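Local coordinates for K5 lyase (PDB 2X3H), which probably cleaves the K5 capsular polysaccharide of its bacterial host by a lyase (eliminative) reaction, as a bacteriophage tail-spike enzyme, at residues Val224-Asp229 and Ser249-Ser254; Val242-Thr247 and Thr265-Glu270. One frame throughout, in Å; residues are numbered along the deposited sequence.

Overall arrangement
Both interactions belong to the right-handed parallel beta-helix that forms the body of this trimeric tail-spike lyase, and their centres lie about 12 Å apart. Their segments alternate along the chain: Val224-Asp229, Val242-Thr247, Ser249-Ser254, then Thr265-Glu270. Each interaction therefore pairs equivalent strands of successive coils, on different faces of the helix. Strand 227-234 leads to strand 242-245, which leads on to strand 252-259. The two contacts meet inside the coil, where Ile228 and Val253 of interaction 1 pack on Val242 and Leu244 of interaction 2. Interaction 1 also faces the other two subunits, whereas interaction 2 touches neither of them.

Interaction 1: residues Val224-Asp229 and Ser249-Ser254; sequences VNSLID and SYNIVS
Leu227 and Ile252 lie side by side and point the same way, with the CD2 methyl of Leu227 3.7 Å from CB of Ile252 and almost as near its CD1. The CG atom of Leu227 stands beside the backbone N (chi1 -62°), and from there its CD2 branch leans over the neighbouring rung. On the same face Asp229 sits next to Ser254, its OD1 3.5 Å from CB of Ser254. Ile228 and Val253 form the matching pair on the other face, meeting more loosely through CD1 of Ile228 and CG2 of Val253 at 4.3 Å.

Behind these side chains the two strands run parallel, 3° apart, in exact one-to-one register. Ile252 N donates to Ser226 O at 3.0 Å, Ile228 N to Ile252 O at 2.9 Å and Ser254 N to Ile228 O at 2.8 Å, the donor alternating between strands as in a parallel ladder. Ahead of the strands Asn225 and Tyr250 both take positive phi, and their side chains lie alongside one another with amide and ring planes only 16° apart. This corner is braced by Ser226 OG, which donates to Val224 O at 3.0 Å from above the carbonyl plane and also bonds to Leu197 N.

The Leu227, Asp229 and Ile252 face meets another subunit of the trimer, with Leu227 against Ile257 and Ile252 against Asn255 of that second subunit, while Tyr250 OH hydrogen-bonds to its Asp309. Asp229 also packs on Asp229 of the third subunit. Ile228 and Val253 instead turn into the coil, onto Val242 and Leu244 of strand 242-245. In the stack of parallel rungs that makes a beta-helix, strands 227-234 and 252-259 lie between strand 198-206 and strand 279-286.

Interaction 2: residues Val242-Thr247 and Thr265-Glu270; sequences VELKGT and TYNGTE
Glu243 and Tyr266 extend side by side from adjacent rungs, the carboxylate plane of Glu243 perpendicular to the ring. With CG anti to the backbone N (chi1 174°) and the chain extended beyond it, Glu243 brings OE2 within 3.6 Å of Tyr266 CD1 and also over CA of Gly268. Having no side chain, Gly268 leaves room for this carboxylate.

Farther along the same face, Lys245 stretches out fully and crosses Glu270 at a slant. Its NZ meets Glu270 OE2 at 2.9 Å, approaching from well above the carboxylate plane, to form a salt bridge at the solvent-facing end of the contact, where Glu270 is exposed. On the other face Leu244 and Asn267 are neighbours pointing the same way, OD1 of Asn267 lying 3.4 Å from CB of Leu244. The amide ND2 of Asn267 is held by Ala295 O.

Four backbone bonds, from Tyr266 N to Val242 O at 3.0 Å through to Gly246 N to Gly268 O at 2.9 Å, keep these pairs in the one-to-one parallel register by which a parallel beta-helix stacks equivalent strands of successive coils. Thr269 OG1 turns to Ile273 O and Gly271 N.

Tyr266 packs edge-to-face with Phe239, and Glu243 and Lys245 rest on Leu219. Val242 and Leu244 fill the coil interior against strand 252-259. Strand 218-221 pairs with the far edge of strand 242-245, and strand 266-268 ends this sheet within the chain.

Interaction 1: residues Val224-Asp229 and Ser249-Ser254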
ATOM      1  N   VAL A 224     -11.073  16.680  12.534  1.00  5.91           N
ATOM      2  CA  VAL A 224     -11.217  15.256  12.807  1.00  5.92           C
ATOM      3  C   VAL A 224     -12.204  14.633  11.821  1.00  5.32           C
ATOM      4  O   VAL A 224     -13.070  15.332  11.261  1.00  5.14           O
ATOM      5  CB  VAL A 224     -11.680  14.995  14.269  1.00  6.40           C
ATOM      6  CG1 VAL A 224     -10.634  15.488  15.262  1.00  7.37           C
ATOM      7  CG2 VAL A 224     -13.039  15.646  14.546  1.00  8.19           C
ATOM      8  N   ASN A 225     -12.078  13.317  11.602  1.00  5.00           N
ATOM      9  CA  ASN A 225     -13.024  12.564  10.762  1.00  5.06           C
ATOM     10  C   ASN A 225     -13.276  13.232   9.414  1.00  4.57           C
ATOM     11  O   ASN A 225     -14.410  13.291   8.967  1.00  5.78           O
ATOM     12  CB  ASN A 225     -14.374  12.362  11.481  1.00  4.87           C
ATOM     13  CG  ASN A 225     -14.208  11.809  12.888  1.00  6.42           C
ATOM     14  OD1 ASN A 225     -14.779  12.338  13.862  1.00  9.82           O
ATOM     15  ND2 ASN A 225     -13.415  10.760  13.012  1.00  3.56           N
ATOM     16  N   SER A 226     -12.216  13.700   8.762  1.00  4.70           N
ATOM     17  CA  SER A 226     -12.370  14.421   7.506  1.00  4.37           C
ATOM     18  C   SER A 226     -11.581  13.782   6.383  1.00  4.86           C
ATOM     19  O   SER A 226     -10.584  13.089   6.631  1.00  5.27           O
ATOM     20  CB  SER A 226     -11.946  15.879   7.681  1.00  5.19           C
ATOM     21  OG  SER A 226     -12.821  16.569   8.571  1.00  5.96           O
ATOM     22  N   LEU A 227     -12.048  14.008   5.157  1.00  5.12           N
ATOM     23  CA  LEU A 227     -11.444  13.417   3.958  1.00  6.67           C
ATOM     24  C   LEU A 227     -10.942  14.522   3.045  1.00  6.92           C
ATOM     25  O   LEU A 227     -11.678  15.464   2.765  1.00  7.88           O
ATOM     26  CB  LEU A 227     -12.480  12.570   3.193  1.00  7.93           C
ATOM     27  CG  LEU A 227     -13.074  11.353   3.916  1.00  9.34           C
ATOM     28  CD1 LEU A 227     -14.249  10.798   3.170  1.00  9.09           C
ATOM     29  CD2 LEU A 227     -12.007  10.262   4.104  1.00 10.01           C
ATOM     30  N   ILE A 228      -9.699  14.416   2.591  1.00  6.78           N
ATOM     31  CA  ILE A 228      -9.142  15.342   1.601  1.00  7.09           C
ATOM     32  C   ILE A 228      -8.616  14.475   0.462  1.00  7.65           C
ATOM     33  O   ILE A 228      -7.716  13.669   0.687  1.00  7.75           O
ATOM     34  CB  ILE A 228      -8.001  16.168   2.215  1.00  8.06           C
ATOM     35  CG1 ILE A 228      -8.526  16.965   3.414  1.00  8.43           C
ATOM     36  CG2 ILE A 228      -7.324  17.078   1.163  1.00  8.37           C
ATOM     37  CD1 ILE A 228      -7.423  17.685   4.188  1.00  9.36           C
ATOM     38  N   ASP A 229      -9.183  14.618  -0.744  1.00  7.45           N
ATOM     39  CA  ASP A 229      -8.973  13.631  -1.829  1.00  8.27           C
ATOM     40  C   ASP A 229      -8.867  14.354  -3.173  1.00  8.62           C
ATOM     41  O   ASP A 229      -9.654  15.259  -3.456  1.00  8.83           O
ATOM     42  CB  ASP A 229     -10.171  12.641  -1.849  1.00  9.57           C
ATOM     43  CG  ASP A 229      -9.957  11.428  -2.770  1.00 11.47           C
ATOM     44  OD1 ASP A 229      -8.797  11.014  -3.005  1.00 12.55           O
ATOM     45  OD2 ASP A 229     -10.982  10.875  -3.256  1.00 13.41           O
ATOM     46  N   SER A 249      -6.537  14.777  13.750  1.00  5.94           N
ATOM     47  CA  SER A 249      -6.505  13.329  13.930  1.00  6.09           C
ATOM     48  C   SER A 249      -7.669  12.670  13.187  1.00  5.52           C
ATOM     49  O   SER A 249      -8.732  13.275  13.013  1.00  4.85           O
ATOM     50  CB  SER A 249      -6.597  12.969  15.421  1.00  7.80           C
ATOM     51  OG  SER A 249      -5.505  13.475  16.176  1.00 11.91           O
ATOM     52  N   TYR A 250      -7.480  11.423  12.764  1.00  4.58           N
ATOM     53  CA  TYR A 250      -8.565  10.645  12.162  1.00  4.91           C
ATOM     54  C   TYR A 250      -9.008  11.217  10.820  1.00  5.27           C
ATOM     55  O   TYR A 250     -10.189  11.138  10.459  1.00  6.40           O
ATOM     56  CB  TYR A 250      -9.770  10.490  13.115  1.00  6.13           C
ATOM     57  CG  TYR A 250      -9.369  10.185  14.545  1.00  6.47           C
ATOM     58  CD1 TYR A 250      -8.607   9.062  14.851  1.00  7.77           C
ATOM     59  CD2 TYR A 250      -9.762  11.025  15.591  1.00  7.24           C
ATOM     60  CE1 TYR A 250      -8.221   8.794  16.175  1.00  7.50           C
ATOM     61  CE2 TYR A 250      -9.385  10.761  16.900  1.00  7.39           C
ATOM     62  CZ  TYR A 250      -8.624   9.648  17.184  1.00  7.69           C
ATOM     63  OH  TYR A 250      -8.258   9.414  18.500  1.00  7.52           O
ATOM     64  N   ASN A 251      -8.053  11.786  10.088  1.00  5.04           N
ATOM     65  CA  ASN A 251      -8.298  12.267   8.733  1.00  4.35           C
ATOM     66  C   ASN A 251      -7.662  11.329   7.729  1.00  5.17           C
ATOM     67  O   ASN A 251      -6.694  10.644   8.058  1.00  4.53           O
ATOM     68  CB  ASN A 251      -7.701  13.671   8.560  1.00  5.62           C
ATOM     69  CG  ASN A 251      -8.196  14.642   9.615  1.00  6.47           C
ATOM     70  OD1 ASN A 251      -7.445  15.044  10.524  1.00  7.92           O
ATOM     71  ND2 ASN A 251      -9.454  15.010   9.515  1.00  5.40           N
ATOM     72  N   ILE A 252      -8.198  11.305   6.510  1.00  4.81           N
ATOM     73  CA  ILE A 252      -7.545  10.627   5.394  1.00  3.83           C
ATOM     74  C   ILE A 252      -7.213  11.670   4.335  1.00  5.01           C
ATOM     75  O   ILE A 252      -8.081  12.439   3.947  1.00  5.13           O
ATOM     76  CB  ILE A 252      -8.459   9.550   4.748  1.00  4.28           C
ATOM     77  CG1 ILE A 252      -8.869   8.501   5.793  1.00  5.49           C
ATOM     78  CG2 ILE A 252      -7.723   8.883   3.577  1.00  5.71           C
ATOM     79  CD1 ILE A 252      -9.745   7.388   5.243  1.00  5.00           C
ATOM     80  N   VAL A 253      -5.952  11.705   3.908  1.00  4.28           N
ATOM     81  CA  VAL A 253      -5.513  12.576   2.811  1.00  5.55           C
ATOM     82  C   VAL A 253      -5.074  11.632   1.696  1.00  6.22           C
ATOM     83  O   VAL A 253      -4.266  10.737   1.937  1.00  6.02           O
ATOM     84  CB  VAL A 253      -4.304  13.432   3.228  1.00  5.33           C
ATOM     85  CG1 VAL A 253      -3.784  14.247   2.023  1.00  5.55           C
ATOM     86  CG2 VAL A 253      -4.661  14.340   4.420  1.00  5.12           C
ATOM     87  N   SER A 254      -5.620  11.799   0.492  1.00  6.38           N
ATOM     88  CA  SER A 254      -5.409  10.814  -0.568  1.00  7.93           C
ATOM     89  C   SER A 254      -5.296  11.482  -1.931  1.00  7.40           C
ATOM     90  O   SER A 254      -5.949  12.490  -2.186  1.00  7.24           O
ATOM     91  CB  SER A 254      -6.553   9.801  -0.594  1.00 11.36           C
ATOM     92  OG  SER A 254      -6.245   8.729  -1.479  1.00 14.85           O
TER

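Interaction 2: residues Val242-Thr247 and Thr265-Glu270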
ATOM      1  N   VAL A 242      -1.155  20.076   0.725  1.00  5.04           N
ATOM      2  CA  VAL A 242      -2.045  19.780   1.843  1.00  5.56           C
ATOM      3  C   VAL A 242      -1.266  19.836   3.144  1.00  5.55           C
ATOM      4  O   VAL A 242      -0.305  19.087   3.325  1.00  6.25           O
ATOM      5  CB  VAL A 242      -2.689  18.371   1.724  1.00  4.20           C
ATOM      6  CG1 VAL A 242      -3.530  18.062   2.977  1.00  4.72           C
ATOM      7  CG2 VAL A 242      -3.557  18.278   0.470  1.00  4.91           C
ATOM      8  N   GLU A 243      -1.684  20.718   4.049  1.00  5.50           N
ATOM      9  CA  GLU A 243      -1.167  20.707   5.421  1.00  5.35           C
ATOM     10  C   GLU A 243      -2.230  20.218   6.418  1.00  5.82           C
ATOM     11  O   GLU A 243      -3.380  20.676   6.377  1.00  5.61           O
ATOM     12  CB  GLU A 243      -0.666  22.103   5.857  1.00  6.30           C
ATOM     13  CG  GLU A 243      -0.280  22.069   7.343  1.00  7.56           C
ATOM     14  CD  GLU A 243       0.319  23.348   7.928  1.00  8.20           C
ATOM     15  OE1 GLU A 243       0.064  24.464   7.424  1.00  9.50           O
ATOM     16  OE2 GLU A 243       1.038  23.217   8.952  1.00  9.17           O
ATOM     17  N   LEU A 244      -1.845  19.279   7.291  1.00  5.59           N
ATOM     18  CA  LEU A 244      -2.606  18.962   8.497  1.00  5.39           C
ATOM     19  C   LEU A 244      -1.865  19.654   9.634  1.00  4.95           C
ATOM     20  O   LEU A 244      -0.636  19.610   9.694  1.00  5.07           O
ATOM     21  CB  LEU A 244      -2.632  17.453   8.753  1.00  6.04           C
ATOM     22  CG  LEU A 244      -3.319  16.577   7.705  1.00  5.67           C
ATOM     23  CD1 LEU A 244      -3.216  15.102   8.116  1.00  6.96           C
ATOM     24  CD2 LEU A 244      -4.784  16.991   7.442  1.00  6.35           C
ATOM     25  N   LYS A 245      -2.612  20.261  10.553  1.00  5.79           N
ATOM     26  CA  LYS A 245      -1.988  21.098  11.570  1.00  5.73           C
ATOM     27  C   LYS A 245      -2.574  20.871  12.956  1.00  6.18           C
ATOM     28  O   LYS A 245      -3.744  20.507  13.097  1.00  6.29           O
ATOM     29  CB  LYS A 245      -2.166  22.567  11.178  1.00  6.90           C
ATOM     30  CG  LYS A 245      -1.385  23.575  12.002  1.00  7.34           C
ATOM     31  CD  LYS A 245      -1.623  24.992  11.453  1.00  8.59           C
ATOM     32  CE  LYS A 245      -0.756  26.014  12.170  1.00 10.41           C
ATOM     33  NZ  LYS A 245      -0.923  27.369  11.519  1.00 12.14           N
ATOM     34  N   GLY A 246      -1.753  21.087  13.973  1.00  6.28           N
ATOM     35  CA  GLY A 246      -2.228  21.031  15.357  1.00  6.47           C
ATOM     36  C   GLY A 246      -2.720  19.659  15.759  1.00  6.86           C
ATOM     37  O   GLY A 246      -2.051  18.665  15.531  1.00  7.28           O
ATOM     38  N   THR A 247      -3.896  19.614  16.373  1.00  6.26           N
ATOM     39  CA  THR A 247      -4.421  18.366  16.898  1.00  7.50           C
ATOM     40  C   THR A 247      -5.215  17.566  15.861  1.00  7.42           C
ATOM     41  O   THR A 247      -6.079  16.764  16.220  1.00 10.17           O
ATOM     42  CB  THR A 247      -5.284  18.607  18.133  1.00  7.43           C
ATOM     43  OG1 THR A 247      -6.348  19.506  17.793  1.00  7.98           O
ATOM     44  CG2 THR A 247      -4.415  19.205  19.274  1.00  7.99           C
ATOM     45  N   THR A 265       2.992  17.262   1.019  1.00  4.73           N
ATOM     46  CA  THR A 265       2.164  17.213   2.232  1.00  6.27           C
ATOM     47  C   THR A 265       3.008  17.596   3.443  1.00  5.80           C
ATOM     48  O   THR A 265       4.213  17.302   3.502  1.00  5.91           O
ATOM     49  CB  THR A 265       1.482  15.849   2.446  1.00  6.63           C
ATOM     50  OG1 THR A 265       2.458  14.858   2.770  1.00  8.59           O
ATOM     51  CG2 THR A 265       0.709  15.428   1.205  1.00  6.11           C
ATOM     52  N   TYR A 266       2.372  18.271   4.399  1.00  6.13           N
ATOM     53  CA  TYR A 266       3.086  18.865   5.522  1.00  5.94           C
ATOM     54  C   TYR A 266       2.254  18.688   6.787  1.00  5.99           C
ATOM     55  O   TYR A 266       1.078  19.053   6.803  1.00  5.93           O
ATOM     56  CB  TYR A 266       3.301  20.367   5.239  1.00  6.90           C
ATOM     57  CG  TYR A 266       4.280  21.032   6.181  1.00  7.67           C
ATOM     58  CD1 TYR A 266       3.865  21.521   7.420  1.00  9.09           C
ATOM     59  CD2 TYR A 266       5.624  21.161   5.840  1.00  7.69           C
ATOM     60  CE1 TYR A 266       4.763  22.127   8.295  1.00  9.29           C
ATOM     61  CE2 TYR A 266       6.527  21.768   6.700  1.00  9.33           C
ATOM     62  CZ  TYR A 266       6.093  22.248   7.929  1.00 10.16           C
ATOM     63  OH  TYR A 266       6.998  22.846   8.789  1.00 11.55           O
ATOM     64  N   ASN A 267       2.850  18.106   7.831  1.00  5.65           N
ATOM     65  CA  ASN A 267       2.195  18.039   9.137  1.00  6.02           C
ATOM     66  C   ASN A 267       2.873  19.016  10.082  1.00  6.19           C
ATOM     67  O   ASN A 267       4.042  18.838  10.424  1.00  6.49           O
ATOM     68  CB  ASN A 267       2.298  16.628   9.720  1.00  6.49           C
ATOM     69  CG  ASN A 267       1.395  15.653   9.017  1.00  7.70           C
ATOM     70  OD1 ASN A 267       0.466  16.050   8.317  1.00  8.76           O
ATOM     71  ND2 ASN A 267       1.664  14.356   9.186  1.00  7.65           N
ATOM     72  N   GLY A 268       2.160  20.061  10.482  1.00  5.00           N
ATOM     73  CA  GLY A 268       2.774  21.091  11.320  1.00  5.93           C
ATOM     74  C   GLY A 268       1.981  21.390  12.578  1.00  6.38           C
ATOM     75  O   GLY A 268       0.862  20.928  12.743  1.00  5.49           O
ATOM     76  N   THR A 269       2.582  22.175  13.467  1.00  7.72           N
ATOM     77  CA  THR A 269       1.861  22.621  14.653  1.00  8.42           C
ATOM     78  C   THR A 269       2.480  23.882  15.239  1.00  9.42           C
ATOM     79  O   THR A 269       3.681  24.118  15.096  1.00  9.95           O
ATOM     80  CB  THR A 269       1.828  21.530  15.731  1.00  8.42           C
ATOM     81  OG1 THR A 269       0.974  21.975  16.793  1.00  8.86           O
ATOM     82  CG2 THR A 269       3.228  21.238  16.259  1.00  7.98           C
ATOM     83  N   GLU A 270       1.635  24.701  15.866  1.00 10.46           N
ATOM     84  CA  GLU A 270       2.106  25.842  16.643  1.00 12.76           C
ATOM     85  C   GLU A 270       1.891  25.581  18.136  1.00 13.11           C
ATOM     86  O   GLU A 270       2.059  26.482  18.964  1.00 14.31           O
ATOM     87  CB  GLU A 270       1.382  27.119  16.206  1.00 14.21           C
ATOM     88  CG  GLU A 270       1.754  27.568  14.800  1.00 16.94           C
ATOM     89  CD  GLU A 270       0.848  28.672  14.263  1.00 18.83           C
ATOM     90  OE1 GLU A 270       0.050  29.241  15.044  1.00 20.83           O
ATOM     91  OE2 GLU A 270       0.949  28.981  13.055  1.00 19.69           O
TER